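Local coordinates for putative CRISPR-associated endoribonuclease-like protein Cas6 (Pyrococcus furiosus, PDB 3UFC) that probably binds CRISPR RNA as a Cas6-family paralogue in the CRISPR adaptive defence against mobile genetic elements, at residues L167-E172 and A218-E223. Numbering follows the deposited sequence.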
loop_
_atom_site.group_PDB
_atom_site.type_symbol
_atom_site.label_atom_id
_atom_site.label_comp_id
_atom_site.label_asym_id
_atom_site.label_seq_id
_atom_site.Cartn_x
_atom_site.Cartn_y
_atom_site.Cartn_z
ATOM N N LEU A 167 3.568 9.113 -13.312
ATOM C CA LEU A 167 4.702 9.468 -14.171
ATOM C C LEU A 167 5.898 9.951 -13.349
ATOM O O LEU A 167 7.041 9.589 -13.627
ATOM C CB LEU A 167 4.304 10.552 -15.180
ATOM C CG LEU A 167 3.261 10.138 -16.224
ATOM C CD1 LEU A 167 2.947 11.311 -17.152
ATOM C CD2 LEU A 167 3.794 8.960 -17.022
ATOM N N LEU A 168 5.621 10.768 -12.336
ATOM C CA LEU A 168 6.659 11.309 -11.458
ATOM C C LEU A 168 7.347 10.195 -10.660
ATOM O O LEU A 168 8.573 10.151 -10.564
ATOM C CB LEU A 168 6.032 12.314 -10.488
ATOM C CG LEU A 168 6.244 13.822 -10.653
ATOM C CD1 LEU A 168 6.440 14.205 -12.106
ATOM C CD2 LEU A 168 5.044 14.545 -10.053
ATOM N N ARG A 169 6.550 9.313 -10.065
ATOM C CA ARG A 169 7.099 8.205 -9.286
ATOM C C ARG A 169 7.903 7.263 -10.189
ATOM O O ARG A 169 8.994 6.822 -9.825
ATOM C CB ARG A 169 5.969 7.439 -8.589
ATOM C CG ARG A 169 5.231 8.242 -7.514
ATOM C CD ARG A 169 4.188 7.378 -6.825
ATOM N NE ARG A 169 4.774 6.106 -6.393
ATOM C CZ ARG A 169 4.110 4.955 -6.360
ATOM N NH1 ARG A 169 2.829 4.912 -6.725
ATOM N NH2 ARG A 169 4.736 3.843 -6.001
ATOM N N TYR A 170 7.367 6.974 -11.370
ATOM C CA TYR A 170 8.038 6.091 -12.326
ATOM C C TYR A 170 9.416 6.648 -12.714
ATOM O O TYR A 170 10.401 5.909 -12.793
ATOM C CB TYR A 170 7.175 5.930 -13.584
ATOM C CG TYR A 170 7.614 4.808 -14.509
ATOM C CD1 TYR A 170 6.888 3.619 -14.581
ATOM C CD2 TYR A 170 8.748 4.938 -15.311
ATOM C CE1 TYR A 170 7.279 2.579 -15.435
ATOM C CE2 TYR A 170 9.151 3.904 -16.168
ATOM C CZ TYR A 170 8.410 2.730 -16.221
ATOM O OH TYR A 170 8.796 1.704 -17.056
ATOM N N HIS A 171 9.487 7.953 -12.960
ATOM C CA HIS A 171 10.752 8.572 -13.329
ATOM C C HIS A 171 11.781 8.439 -12.214
ATOM O O HIS A 171 12.934 8.065 -12.451
ATOM C CB HIS A 171 10.552 10.054 -13.666
ATOM C CG HIS A 171 11.835 10.792 -13.885
ATOM N ND1 HIS A 171 12.603 11.265 -12.844
ATOM C CD2 HIS A 171 12.526 11.061 -15.018
ATOM C CE1 HIS A 171 13.715 11.793 -13.327
ATOM N NE2 HIS A 171 13.693 11.681 -14.642
ATOM N N GLU A 172 11.361 8.756 -10.996
ATOM C CA GLU A 172 12.240 8.675 -9.843
ATOM C C GLU A 172 12.672 7.240 -9.527
ATOM O O GLU A 172 13.856 6.973 -9.331
ATOM C CB GLU A 172 11.547 9.279 -8.622
ATOM C CG GLU A 172 12.318 9.110 -7.327
ATOM C CD GLU A 172 13.707 9.717 -7.391
ATOM O OE1 GLU A 172 13.838 10.868 -7.865
ATOM O OE2 GLU A 172 14.664 9.041 -6.959
ATOM N N ALA A 218 0.986 0.261 -15.611
ATOM C CA ALA A 218 0.155 -0.727 -14.930
ATOM C C ALA A 218 1.048 -1.645 -14.087
ATOM O O ALA A 218 0.723 -1.979 -12.945
ATOM C CB ALA A 218 -0.625 -1.549 -15.954
ATOM N N LYS A 219 2.177 -2.042 -14.660
ATOM C CA LYS A 219 3.123 -2.910 -13.975
ATOM C C LYS A 219 3.733 -2.186 -12.778
ATOM O O LYS A 219 3.903 -2.771 -11.705
ATOM C CB LYS A 219 4.222 -3.346 -14.943
ATOM C CG LYS A 219 5.192 -4.364 -14.372
ATOM C CD LYS A 219 6.100 -4.920 -15.466
ATOM C CE LYS A 219 7.034 -6.001 -14.930
ATOM N NZ LYS A 219 7.992 -5.484 -13.912
ATOM N N PHE A 220 4.052 -0.908 -12.964
ATOM C CA PHE A 220 4.628 -0.105 -11.889
ATOM C C PHE A 220 3.640 0.023 -10.728
ATOM O O PHE A 220 4.020 -0.103 -9.565
ATOM C CB PHE A 220 4.983 1.290 -12.401
ATOM C CG PHE A 220 5.701 2.139 -11.388
ATOM C CD1 PHE A 220 7.082 2.054 -11.244
ATOM C CD2 PHE A 220 4.994 3.016 -10.572
ATOM C CE1 PHE A 220 7.754 2.832 -10.298
ATOM C CE2 PHE A 220 5.657 3.803 -9.620
ATOM C CZ PHE A 220 7.037 3.710 -9.484
ATOM N N GLY A 221 2.372 0.281 -11.049
ATOM C CA GLY A 221 1.357 0.420 -10.014
ATOM C C GLY A 221 1.078 -0.899 -9.312
ATOM O O GLY A 221 0.794 -0.942 -8.111
ATOM N N TYR A 222 1.151 -1.985 -10.071
ATOM C CA TYR A 222 0.923 -3.312 -9.519
ATOM C C TYR A 222 2.041 -3.673 -8.545
ATOM O O TYR A 222 1.787 -4.206 -7.470
ATOM C CB TYR A 222 0.877 -4.350 -10.644
ATOM C CG TYR A 222 0.660 -5.772 -10.165
ATOM C CD1 TYR A 222 -0.533 -6.149 -9.552
ATOM C CD2 TYR A 222 1.642 -6.744 -10.349
ATOM C CE1 TYR A 222 -0.751 -7.471 -9.133
ATOM C CE2 TYR A 222 1.438 -8.064 -9.937
ATOM C CZ TYR A 222 0.240 -8.418 -9.335
ATOM O OH TYR A 222 0.030 -9.727 -8.964
ATOM N N GLU A 223 3.279 -3.355 -8.913
ATOM C CA GLU A 223 4.419 -3.684 -8.069
ATOM C C GLU A 223 4.715 -2.686 -6.953
ATOM O O GLU A 223 5.128 -3.095 -5.866
ATOM C CB GLU A 223 5.674 -3.866 -8.931
ATOM C CG GLU A 223 5.478 -4.835 -10.096
ATOM C CD GLU A 223 6.716 -4.973 -10.977
ATOM O OE1 GLU A 223 7.470 -3.989 -11.131
ATOM O OE2 GLU A 223 6.920 -6.067 -11.538
#
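F220 packs between helices 158-174 and 215-224, its ring set against the turn of the former that carries R169 and Y170. Three measurements define its seat. Y170 CA lies 4.0 Å from the centroid of the F220 ring and 21° off the ring normal, a CH-pi contact over the face. The Y170 ring meets the CB and CD1 side of F220 obliquely, with planes at 45° and the nearest carbons, CD1 of Y170 and CD1 of F220, 3.7 Å apart; this pair is neither a stack nor an edge-to-face contact. At the far rim, F220 CE2 sits over the centre of the R169 guanidinium face, 3.7 Å from R169 NH2, although the two planes are inclined by 56°. The CA-CB bond of F220 points toward helix 158-174, and CG anti to the backbone N places the ring against Y170 and R169; M166, V173 and M174 also touch it.

Polar partners beyond the two segments fix the R169 head. Its chain bends at chi3, and NE donates to H49 O, NH2 to G50 O and N224 O, and NH1 to G225 O and, weakly, G227 O. The buried charge is thus held by backbone oxygens of the H49-G50 loop and of the C-terminal end of helix 215-224 with the residues that follow it. On that helix, K219 NZ and E223 OE2 form an i to i+4 salt bridge of 2.7 Å, on the syn side but well tilted out of the carboxylate plane.

F220 packing between helices, with R169 joining a loop to a helix end, here unites the two helices of the C-terminal ferredoxin-like domain, whose beta-alpha-beta-beta-alpha-beta topology appears in the sheet order 2-3-1-4.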